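PDB 3ZED: RNA-directed RNA polymerase from Infectious pancreatic necrosis virus, which probably copies the viral RNA genome by joining ribonucleoside triphosphates into RNA, and is probably found both free and covalently attached to the genomic RNA. Local coordinates for residues L168-L171 / L172-G176; L266-S269 / F270-L274; T527-E530 / A531-A535. All blocks are in the same frame, centred on the assembly; numbering follows the deposited sequence.

How the contacts relate
Following the chain from the N terminus, the three contacts come in series, with none enclosing or crossing another. Each joins neighbouring turns of one helix, so what closes is a helical turn and not a long loop; contact 3 runs off the C-terminal end of its helix. Contact 1 lies on helix 164-179, packed beside helix 45-54 and strand 320-323. Contact 2 lies on helix 260-278, among helices 283-293, 326-340 and 438-452, its centre about 33 Å from that of contact 1. Contact 3, on the short helix 524-533, belongs to the thumb, the first two to the palm region. Contacts 2 and 3 occupy opposite sides of the chain's centre, their centres about 59 Å apart.

Contact 1 of 3, residues L168-L171 / L172-G176; sequences LNRL and LAMKG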
ATOM      1  N   LEU B 168      12.339  -3.328 -17.278  1.00 45.07           N
ATOM      2  CA  LEU B 168      12.756  -4.699 -17.593  1.00 46.07           C
ATOM      3  C   LEU B 168      13.838  -5.195 -16.615  1.00 50.33           C
ATOM      4  O   LEU B 168      13.734  -6.323 -16.124  1.00 50.45           O
ATOM      5  CB  LEU B 168      13.225  -4.796 -19.053  1.00 47.79           C
ATOM      6  CG  LEU B 168      12.112  -4.615 -20.109  1.00 53.09           C
ATOM      7  CD1 LEU B 168      12.689  -4.363 -21.489  1.00 54.53           C
ATOM      8  CD2 LEU B 168      11.171  -5.801 -20.141  1.00 53.16           C
ATOM      9  N   ASN B 169      14.832  -4.344 -16.301  1.00 45.59           N
ATOM     10  CA  ASN B 169      15.887  -4.654 -15.337  1.00 45.12           C
ATOM     11  C   ASN B 169      15.307  -4.811 -13.930  1.00 47.01           C
ATOM     12  O   ASN B 169      15.776  -5.656 -13.167  1.00 46.00           O
ATOM     13  CB  ASN B 169      16.970  -3.581 -15.339  1.00 42.17           C
ATOM     14  CG  ASN B 169      17.948  -3.774 -16.455  1.00 59.66           C
ATOM     15  OD1 ASN B 169      18.748  -4.708 -16.452  1.00 50.57           O
ATOM     16  ND2 ASN B 169      17.883  -2.908 -17.447  1.00 57.46           N
ATOM     17  N   ARG B 170      14.266  -4.017 -13.603  1.00 42.02           N
ATOM     18  CA  ARG B 170      13.546  -4.106 -12.331  1.00 40.02           C
ATOM     19  C   ARG B 170      12.891  -5.484 -12.192  1.00 44.51           C
ATOM     20  O   ARG B 170      12.969  -6.089 -11.117  1.00 43.26           O
ATOM     21  CB  ARG B 170      12.495  -2.995 -12.215  1.00 38.31           C
ATOM     22  CG  ARG B 170      11.663  -3.037 -10.947  1.00 41.03           C
ATOM     23  CD  ARG B 170      12.477  -2.730  -9.711  1.00 42.10           C
ATOM     24  NE  ARG B 170      11.631  -2.658  -8.519  1.00 47.05           N
ATOM     25  CZ  ARG B 170      12.080  -2.368  -7.304  1.00 58.73           C
ATOM     26  NH1 ARG B 170      13.370  -2.133  -7.104  1.00 49.46           N
ATOM     27  NH2 ARG B 170      11.246  -2.331  -6.274  1.00 41.08           N
ATOM     28  N   LEU B 171      12.286  -5.996 -13.283  1.00 43.23           N
ATOM     29  CA  LEU B 171      11.662  -7.322 -13.289  1.00 43.40           C
ATOM     30  C   LEU B 171      12.689  -8.417 -12.939  1.00 46.41           C
ATOM     31  O   LEU B 171      12.375  -9.310 -12.141  1.00 45.80           O
ATOM     32  CB  LEU B 171      10.989  -7.620 -14.638  1.00 44.89           C
ATOM     33  CG  LEU B 171       9.690  -6.865 -14.969  1.00 49.37           C
ATOM     34  CD1 LEU B 171       9.188  -7.279 -16.348  1.00 51.32           C
ATOM     35  CD2 LEU B 171       8.591  -7.125 -13.925  1.00 49.82           C
ATOM     36  N   LEU B 172      13.920  -8.317 -13.487  1.00 42.91           N
ATOM     37  CA  LEU B 172      15.019  -9.250 -13.200  1.00 43.00           C
ATOM     38  C   LEU B 172      15.385  -9.213 -11.702  1.00 45.76           C
ATOM     39  O   LEU B 172      15.563 -10.264 -11.097  1.00 46.52           O
ATOM     40  CB  LEU B 172      16.277  -8.930 -14.048  1.00 43.83           C
ATOM     41  CG  LEU B 172      16.144  -8.912 -15.579  1.00 50.01           C
ATOM     42  CD1 LEU B 172      17.508  -8.744 -16.221  1.00 50.32           C
ATOM     43  CD2 LEU B 172      15.457 -10.170 -16.121  1.00 53.55           C
ATOM     44  N   ALA B 173      15.489  -8.007 -11.119  1.00 40.50           N
ATOM     45  CA  ALA B 173      15.792  -7.806  -9.697  1.00 40.05           C
ATOM     46  C   ALA B 173      14.683  -8.445  -8.802  1.00 44.47           C
ATOM     47  O   ALA B 173      15.014  -9.128  -7.824  1.00 43.97           O
ATOM     48  CB  ALA B 173      15.936  -6.327  -9.395  1.00 39.07           C
ATOM     49  N   MET B 174      13.387  -8.289  -9.187  1.00 40.63           N
ATOM     50  CA  MET B 174      12.240  -8.889  -8.468  1.00 39.14           C
ATOM     51  C   MET B 174      12.338 -10.412  -8.508  1.00 42.94           C
ATOM     52  O   MET B 174      12.205 -11.041  -7.458  1.00 44.54           O
ATOM     53  CB  MET B 174      10.881  -8.416  -9.027  1.00 41.16           C
ATOM     54  CG  MET B 174      10.690  -6.912  -8.949  1.00 44.72           C
ATOM     55  SD  MET B 174      10.792  -6.165  -7.256  1.00 47.82           S
ATOM     56  CE  MET B 174       9.087  -6.314  -6.732  1.00 42.85           C
ATOM     57  N   LYS B 175      12.606 -10.999  -9.705  1.00 37.57           N
ATOM     58  CA  LYS B 175      12.786 -12.442  -9.874  1.00 37.61           C
ATOM     59  C   LYS B 175      13.963 -12.927  -9.007  1.00 43.95           C
ATOM     60  O   LYS B 175      13.865 -13.990  -8.402  1.00 46.11           O
ATOM     61  CB  LYS B 175      12.997 -12.796 -11.360  1.00 39.64           C
ATOM     62  CG  LYS B 175      13.295 -14.276 -11.601  1.00 46.85           C
ATOM     63  CD  LYS B 175      13.452 -14.603 -13.074  1.00 52.72           C
ATOM     64  CE  LYS B 175      13.801 -16.061 -13.303  1.00 66.12           C
ATOM     65  NZ  LYS B 175      15.261 -16.295 -13.180  1.00 86.92           N
ATOM     66  N   GLY B 176      15.042 -12.145  -8.956  1.00 41.03           N
ATOM     67  CA  GLY B 176      16.225 -12.424  -8.147  1.00 41.85           C
ATOM     68  C   GLY B 176      15.922 -12.534  -6.664  1.00 44.82           C
ATOM     69  O   GLY B 176      16.411 -13.456  -6.004  1.00 44.75           O
TER
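M174 lays its thioether sulfur over one face of the guanidinium of R170, one helical turn earlier, with SD of M174 3.8 Å from NE of R170 and 4.0 Å from its NH2. The two side chains cross obliquely. R170 leaves the helix with CG opposite its own nitrogen (chi1 178°) and bends at chi2 (68°), while M174 has CG beside its backbone N and bends at chi2 (-59°), which puts SD over the flat group.

Packing is tighter beneath this pair, at the backbone. The carbonyl oxygen of R170 takes the amide hydrogen of M174, N to O 3.0 Å, and that same oxygen also has CG of M174 against it at 3.3 Å. A173 N bonds to N169 O and K175 N to L171 O, the ordinary i to i+4 pattern of an alpha helix. The bond from L172 N to L168 O is weak, at 3.3 Å. L172 nevertheless rests on this turn, its CB 3.4 Å from the carbonyl oxygen of N169 and its CG against that of L168.

The partly exposed side is looser. OD1 of N169 and CD1 of L172 approach only to 4.2 Å, and the amide of N169 is engaged through ND2 with the carbonyl of S165. K175 touches the earlier turn with CB, against L171 O, before its chain, straight as far as CE, leads away to meet Y467.

Further along the same helix, V177 helps to bind a potassium ion. L168 packs on A48 and F51 of helix 45-54, and N169 and L172 also touch F51. L171 meets Y57 and N320, and R170 lies against R319, N320 and K405, so helix 164-179 packs against both helix 45-54 and strand 320-323.

Contact 2 of 3, residues L266-S269 / F270-L274; sequences LADS and FIRDL
From L266 to L274 the backbone is regular alpha helix, and four amides of F270-D273 bond back to the carbonyls of L266-S269. F270 N to L266 O and R272 N to D268 O both measure 3.0 Å; I271 N to A267 O is longer but nearly straight at its hydrogen (174°), and D273 N to S269 O completes the set.

R272 is the side chain that returns most clearly to the earlier turn. It starts out extended and then bends at chi3 (46°), which swings the guanidinium back until the carbonyl oxygen D268 O lies 3.9 Å above its plane, over the centre. NH2 of R272 comes within 3.5 Å of CB of D268. R272 does not grip the carboxylate: OD2 of D268 stands 4.3 Å from NH2 of R272, beyond a salt bridge, and is hydrogen-bonded to OG of S222 instead. A weak electrostatic attraction between the two charges is still likely.

S269 turns its hydroxyl back along the helix, with OG beside its own backbone nitrogen (chi1 -58°), to bond with V265 O. CB of D273 lies 3.1 Å from its carbonyl oxygen, S269 O. CG2 of I271 sits over two carbonyl oxygens, 3.4 Å from each of A267 O and D268 O.

L266 packs against Y251, one of the residues predicted to bind GTP, which brings this part of the helix next to that predicted site. Other faces of the helix pack on helices: A267 and F270 touch L331 of helix 326-340, I271 meets T439, W440 and F443 of helix 438-452, and L274 leans on V287 of helix 283-293, just beyond which F294 meets the F270 ring edge-to-face.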
ATOM      1  N   LEU B 266     -18.412  -7.187 -15.082  1.00 63.22           N
ATOM      2  CA  LEU B 266     -17.339  -8.183 -15.052  1.00 61.76           C
ATOM      3  C   LEU B 266     -17.137  -8.792 -13.661  1.00 62.97           C
ATOM      4  O   LEU B 266     -17.022 -10.018 -13.569  1.00 62.55           O
ATOM      5  CB  LEU B 266     -16.020  -7.588 -15.572  1.00 60.82           C
ATOM      6  CG  LEU B 266     -15.944  -7.275 -17.076  1.00 67.42           C
ATOM      7  CD1 LEU B 266     -14.578  -6.753 -17.437  1.00 66.50           C
ATOM      8  CD2 LEU B 266     -16.296  -8.522 -17.955  1.00 71.73           C
ATOM      9  N   ALA B 267     -17.102  -7.951 -12.589  1.00 57.40           N
ATOM     10  CA  ALA B 267     -16.941  -8.422 -11.204  1.00 56.18           C
ATOM     11  C   ALA B 267     -18.139  -9.280 -10.793  1.00 61.94           C
ATOM     12  O   ALA B 267     -17.922 -10.344 -10.218  1.00 62.32           O
ATOM     13  CB  ALA B 267     -16.756  -7.260 -10.243  1.00 55.58           C
ATOM     14  N   ASP B 268     -19.381  -8.873 -11.164  1.00 59.05           N
ATOM     15  CA  ASP B 268     -20.603  -9.641 -10.905  1.00 60.59           C
ATOM     16  C   ASP B 268     -20.538 -11.023 -11.539  1.00 64.63           C
ATOM     17  O   ASP B 268     -20.785 -12.026 -10.869  1.00 64.84           O
ATOM     18  CB  ASP B 268     -21.844  -8.925 -11.481  1.00 64.13           C
ATOM     19  CG  ASP B 268     -22.472  -7.820 -10.659  1.00 72.78           C
ATOM     20  OD1 ASP B 268     -21.765  -7.231  -9.804  1.00 71.40           O
ATOM     21  OD2 ASP B 268     -23.649  -7.495 -10.916  1.00 78.33           O
ATOM     22  N   SER B 269     -20.228 -11.063 -12.846  1.00 61.72           N
ATOM     23  CA  SER B 269     -20.184 -12.293 -13.636  1.00 63.14           C
ATOM     24  C   SER B 269     -19.105 -13.240 -13.134  1.00 65.59           C
ATOM     25  O   SER B 269     -19.356 -14.437 -13.076  1.00 66.30           O
ATOM     26  CB  SER B 269     -19.964 -11.981 -15.114  1.00 67.60           C
ATOM     27  OG  SER B 269     -20.980 -11.136 -15.627  1.00 78.67           O
ATOM     28  N   PHE B 270     -17.931 -12.710 -12.738  1.00 59.69           N
ATOM     29  CA  PHE B 270     -16.845 -13.551 -12.254  1.00 58.47           C
ATOM     30  C   PHE B 270     -17.206 -14.252 -10.940  1.00 63.57           C
ATOM     31  O   PHE B 270     -17.041 -15.464 -10.862  1.00 63.91           O
ATOM     32  CB  PHE B 270     -15.530 -12.753 -12.091  1.00 57.50           C
ATOM     33  CG  PHE B 270     -14.366 -13.608 -11.646  1.00 57.36           C
ATOM     34  CD1 PHE B 270     -13.851 -14.602 -12.477  1.00 60.31           C
ATOM     35  CD2 PHE B 270     -13.802 -13.439 -10.383  1.00 58.16           C
ATOM     36  CE1 PHE B 270     -12.773 -15.397 -12.063  1.00 60.91           C
ATOM     37  CE2 PHE B 270     -12.721 -14.234  -9.965  1.00 60.03           C
ATOM     38  CZ  PHE B 270     -12.215 -15.207 -10.807  1.00 58.78           C
ATOM     39  N   ILE B 271     -17.683 -13.504  -9.922  1.00 61.22           N
ATOM     40  CA  ILE B 271     -18.032 -14.058  -8.606  1.00 61.68           C
ATOM     41  C   ILE B 271     -19.255 -15.021  -8.720  1.00 69.54           C
ATOM     42  O   ILE B 271     -19.259 -16.059  -8.049  1.00 69.97           O
ATOM     43  CB  ILE B 271     -18.213 -12.943  -7.505  1.00 63.39           C
ATOM     44  CG1 ILE B 271     -18.212 -13.520  -6.062  1.00 63.40           C
ATOM     45  CG2 ILE B 271     -19.425 -12.033  -7.735  1.00 64.27           C
ATOM     46  CD1 ILE B 271     -16.871 -14.053  -5.578  1.00 64.39           C
ATOM     47  N   ARG B 272     -20.242 -14.705  -9.600  1.00 68.42           N
ATOM     48  CA  ARG B 272     -21.438 -15.530  -9.823  1.00 70.33           C
ATOM     49  C   ARG B 272     -21.080 -16.837 -10.534  1.00 75.71           C
ATOM     50  O   ARG B 272     -21.545 -17.900 -10.117  1.00 76.25           O
ATOM     51  CB  ARG B 272     -22.488 -14.738 -10.619  1.00 71.49           C
ATOM     52  CG  ARG B 272     -23.670 -15.552 -11.189  1.00 78.50           C
ATOM     53  CD  ARG B 272     -24.824 -14.681 -11.662  1.00 79.36           C
ATOM     54  NE  ARG B 272     -24.366 -13.546 -12.466  1.00 87.04           N
ATOM     55  CZ  ARG B 272     -24.514 -12.274 -12.116  1.00 96.24           C
ATOM     56  NH1 ARG B 272     -25.148 -11.956 -10.991  1.00 79.06           N
ATOM     57  NH2 ARG B 272     -24.050 -11.307 -12.898  1.00 84.01           N
ATOM     58  N   ASP B 273     -20.244 -16.752 -11.594  1.00 73.10           N
ATOM     59  CA  ASP B 273     -19.802 -17.918 -12.371  1.00 74.00           C
ATOM     60  C   ASP B 273     -18.917 -18.821 -11.543  1.00 75.74           C
ATOM     61  O   ASP B 273     -18.991 -20.030 -11.708  1.00 76.90           O
ATOM     62  CB  ASP B 273     -19.064 -17.508 -13.655  1.00 75.77           C
ATOM     63  CG  ASP B 273     -19.941 -17.107 -14.829  1.00 90.07           C
ATOM     64  OD1 ASP B 273     -21.175 -16.954 -14.636  1.00 91.39           O
ATOM     65  OD2 ASP B 273     -19.394 -16.936 -15.941  1.00 98.12           O
ATOM     66  N   LEU B 274     -18.092 -18.243 -10.652  1.00 69.49           N
ATOM     67  CA  LEU B 274     -17.224 -18.993  -9.751  1.00 67.40           C
ATOM     68  C   LEU B 274     -18.080 -19.764  -8.723  1.00 70.75           C
ATOM     69  O   LEU B 274     -17.886 -20.968  -8.556  1.00 70.61           O
ATOM     70  CB  LEU B 274     -16.237 -18.036  -9.067  1.00 65.02           C
ATOM     71  CG  LEU B 274     -15.102 -18.624  -8.213  1.00 68.87           C
ATOM     72  CD1 LEU B 274     -14.184 -19.552  -9.039  1.00 69.25           C
ATOM     73  CD2 LEU B 274     -14.279 -17.505  -7.585  1.00 67.80           C
TER

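Contact 3 of 3, residues T527-E530 / A531-A535; sequences TIVE and AVETA
V529 sets its CG1 methyl against the carboxylate of E533, almost equally near to CD, OE1 and OE2, the closest being OE2 at 3.6 Å. The two side chains lie side by side and point the same way on an exposed flank. Below them E533 N bonds to V529 O at 2.9 Å, and CB of E533 packs on that same oxygen.

One residue further on, T534 takes hold of E530 O twice. Its amide N donates at 2.8 Å, nearly along the C=O axis, and its OG1 donates at 2.7 Å from well above the carbonyl plane. A chi1 of 59° places OG1 between the backbone nitrogen and the carbonyl carbon, from where it can turn back to the oxygen; CG2 meanwhile comes 4.0 Å from CG of E530. This is the C-terminal turn of helix 524-533, where a threonine hydroxyl joins the backbone amide on one carbonyl, and by A535 the chain has left helical geometry (psi 127°).

OG1 of T534 is also hydrogen-bonded to K554 N, fastening the turn to a later part of the chain. On the buried side I528 packs on M369, I372 and L376 of helix 364-377, while A531 and V532 rest on F574 of strand 573-578.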
ATOM      1  N   THR B 527      21.739  10.634  22.113  1.00 44.25           N
ATOM      2  CA  THR B 527      21.192  11.379  20.955  1.00 41.91           C
ATOM      3  C   THR B 527      19.899  12.115  21.336  1.00 45.06           C
ATOM      4  O   THR B 527      19.751  13.262  20.927  1.00 44.66           O
ATOM      5  CB  THR B 527      20.940  10.423  19.751  1.00 42.78           C
ATOM      6  OG1 THR B 527      22.138   9.714  19.480  1.00 41.94           O
ATOM      7  CG2 THR B 527      20.479  11.156  18.462  1.00 34.91           C
ATOM      8  N   ILE B 528      18.971  11.464  22.106  1.00 41.26           N
ATOM      9  CA  ILE B 528      17.705  12.080  22.559  1.00 40.05           C
ATOM     10  C   ILE B 528      18.028  13.225  23.541  1.00 45.33           C
ATOM     11  O   ILE B 528      17.457  14.311  23.408  1.00 45.75           O
ATOM     12  CB  ILE B 528      16.716  11.023  23.143  1.00 41.86           C
ATOM     13  CG1 ILE B 528      16.326  10.011  22.031  1.00 40.14           C
ATOM     14  CG2 ILE B 528      15.453  11.685  23.725  1.00 42.10           C
ATOM     15  CD1 ILE B 528      15.646   8.768  22.504  1.00 40.54           C
ATOM     16  N   VAL B 529      18.983  13.005  24.467  1.00 41.89           N
ATOM     17  CA  VAL B 529      19.427  14.022  25.439  1.00 41.82           C
ATOM     18  C   VAL B 529      20.027  15.229  24.667  1.00 46.30           C
ATOM     19  O   VAL B 529      19.702  16.378  24.975  1.00 46.99           O
ATOM     20  CB  VAL B 529      20.422  13.424  26.485  1.00 45.45           C
ATOM     21  CG1 VAL B 529      21.102  14.514  27.318  1.00 45.12           C
ATOM     22  CG2 VAL B 529      19.730  12.415  27.392  1.00 45.53           C
ATOM     23  N   GLU B 530      20.849  14.951  23.644  1.00 42.38           N
ATOM     24  CA  GLU B 530      21.476  15.953  22.779  1.00 42.21           C
ATOM     25  C   GLU B 530      20.403  16.755  22.022  1.00 46.91           C
ATOM     26  O   GLU B 530      20.502  17.975  21.968  1.00 48.01           O
ATOM     27  CB  GLU B 530      22.450  15.278  21.784  1.00 42.46           C
ATOM     28  CG  GLU B 530      23.352  16.265  21.064  1.00 52.36           C
ATOM     29  CD  GLU B 530      24.181  15.739  19.907  1.00 78.84           C
ATOM     30  OE1 GLU B 530      24.281  14.502  19.744  1.00 87.83           O
ATOM     31  OE2 GLU B 530      24.755  16.577  19.174  1.00 75.88           O
ATOM     32  N   ALA B 531      19.377  16.072  21.470  1.00 41.89           N
ATOM     33  CA  ALA B 531      18.260  16.683  20.743  1.00 40.49           C
ATOM     34  C   ALA B 531      17.518  17.690  21.618  1.00 42.84           C
ATOM     35  O   ALA B 531      17.194  18.782  21.163  1.00 41.37           O
ATOM     36  CB  ALA B 531      17.303  15.607  20.249  1.00 40.35           C
ATOM     37  N   VAL B 532      17.294  17.348  22.884  1.00 40.73           N
ATOM     38  CA  VAL B 532      16.608  18.218  23.833  1.00 40.48           C
ATOM     39  C   VAL B 532      17.521  19.391  24.221  1.00 49.68           C
ATOM     40  O   VAL B 532      17.059  20.533  24.245  1.00 50.22           O
ATOM     41  CB  VAL B 532      16.097  17.439  25.082  1.00 43.46           C
ATOM     42  CG1 VAL B 532      15.554  18.392  26.159  1.00 44.21           C
ATOM     43  CG2 VAL B 532      15.039  16.403  24.706  1.00 41.48           C
ATOM     44  N   GLU B 533      18.805  19.119  24.513  1.00 48.64           N
ATOM     45  CA  GLU B 533      19.759  20.139  24.976  1.00 49.27           C
ATOM     46  C   GLU B 533      20.182  21.127  23.887  1.00 50.01           C
ATOM     47  O   GLU B 533      20.399  22.285  24.207  1.00 49.17           O
ATOM     48  CB  GLU B 533      20.995  19.487  25.611  1.00 51.68           C
ATOM     49  CG  GLU B 533      20.690  18.998  27.023  1.00 67.48           C
ATOM     50  CD  GLU B 533      21.703  18.123  27.736  1.00 83.78           C
ATOM     51  OE1 GLU B 533      22.758  17.806  27.139  1.00 69.02           O
ATOM     52  OE2 GLU B 533      21.437  17.755  28.904  1.00 73.01           O
ATOM     53  N   THR B 534      20.259  20.692  22.617  1.00 45.63           N
ATOM     54  CA  THR B 534      20.648  21.562  21.491  1.00 43.46           C
ATOM     55  C   THR B 534      19.456  22.286  20.854  1.00 44.11           C
ATOM     56  O   THR B 534      19.685  23.066  19.920  1.00 42.24           O
ATOM     57  CB  THR B 534      21.397  20.785  20.408  1.00 43.91           C
ATOM     58  OG1 THR B 534      20.554  19.733  19.916  1.00 41.10           O
ATOM     59  CG2 THR B 534      22.756  20.259  20.894  1.00 44.86           C
ATOM     60  N   ALA B 535      18.194  21.988  21.300  1.00 39.43           N
ATOM     61  CA  ALA B 535      16.972  22.644  20.817  1.00 38.68           C
ATOM     62  C   ALA B 535      17.186  24.170  20.816  1.00 44.26           C
ATOM     63  O   ALA B 535      17.625  24.736  21.824  1.00 44.93           O
ATOM     64  CB  ALA B 535      15.776  22.287  21.706  1.00 39.34           C
TER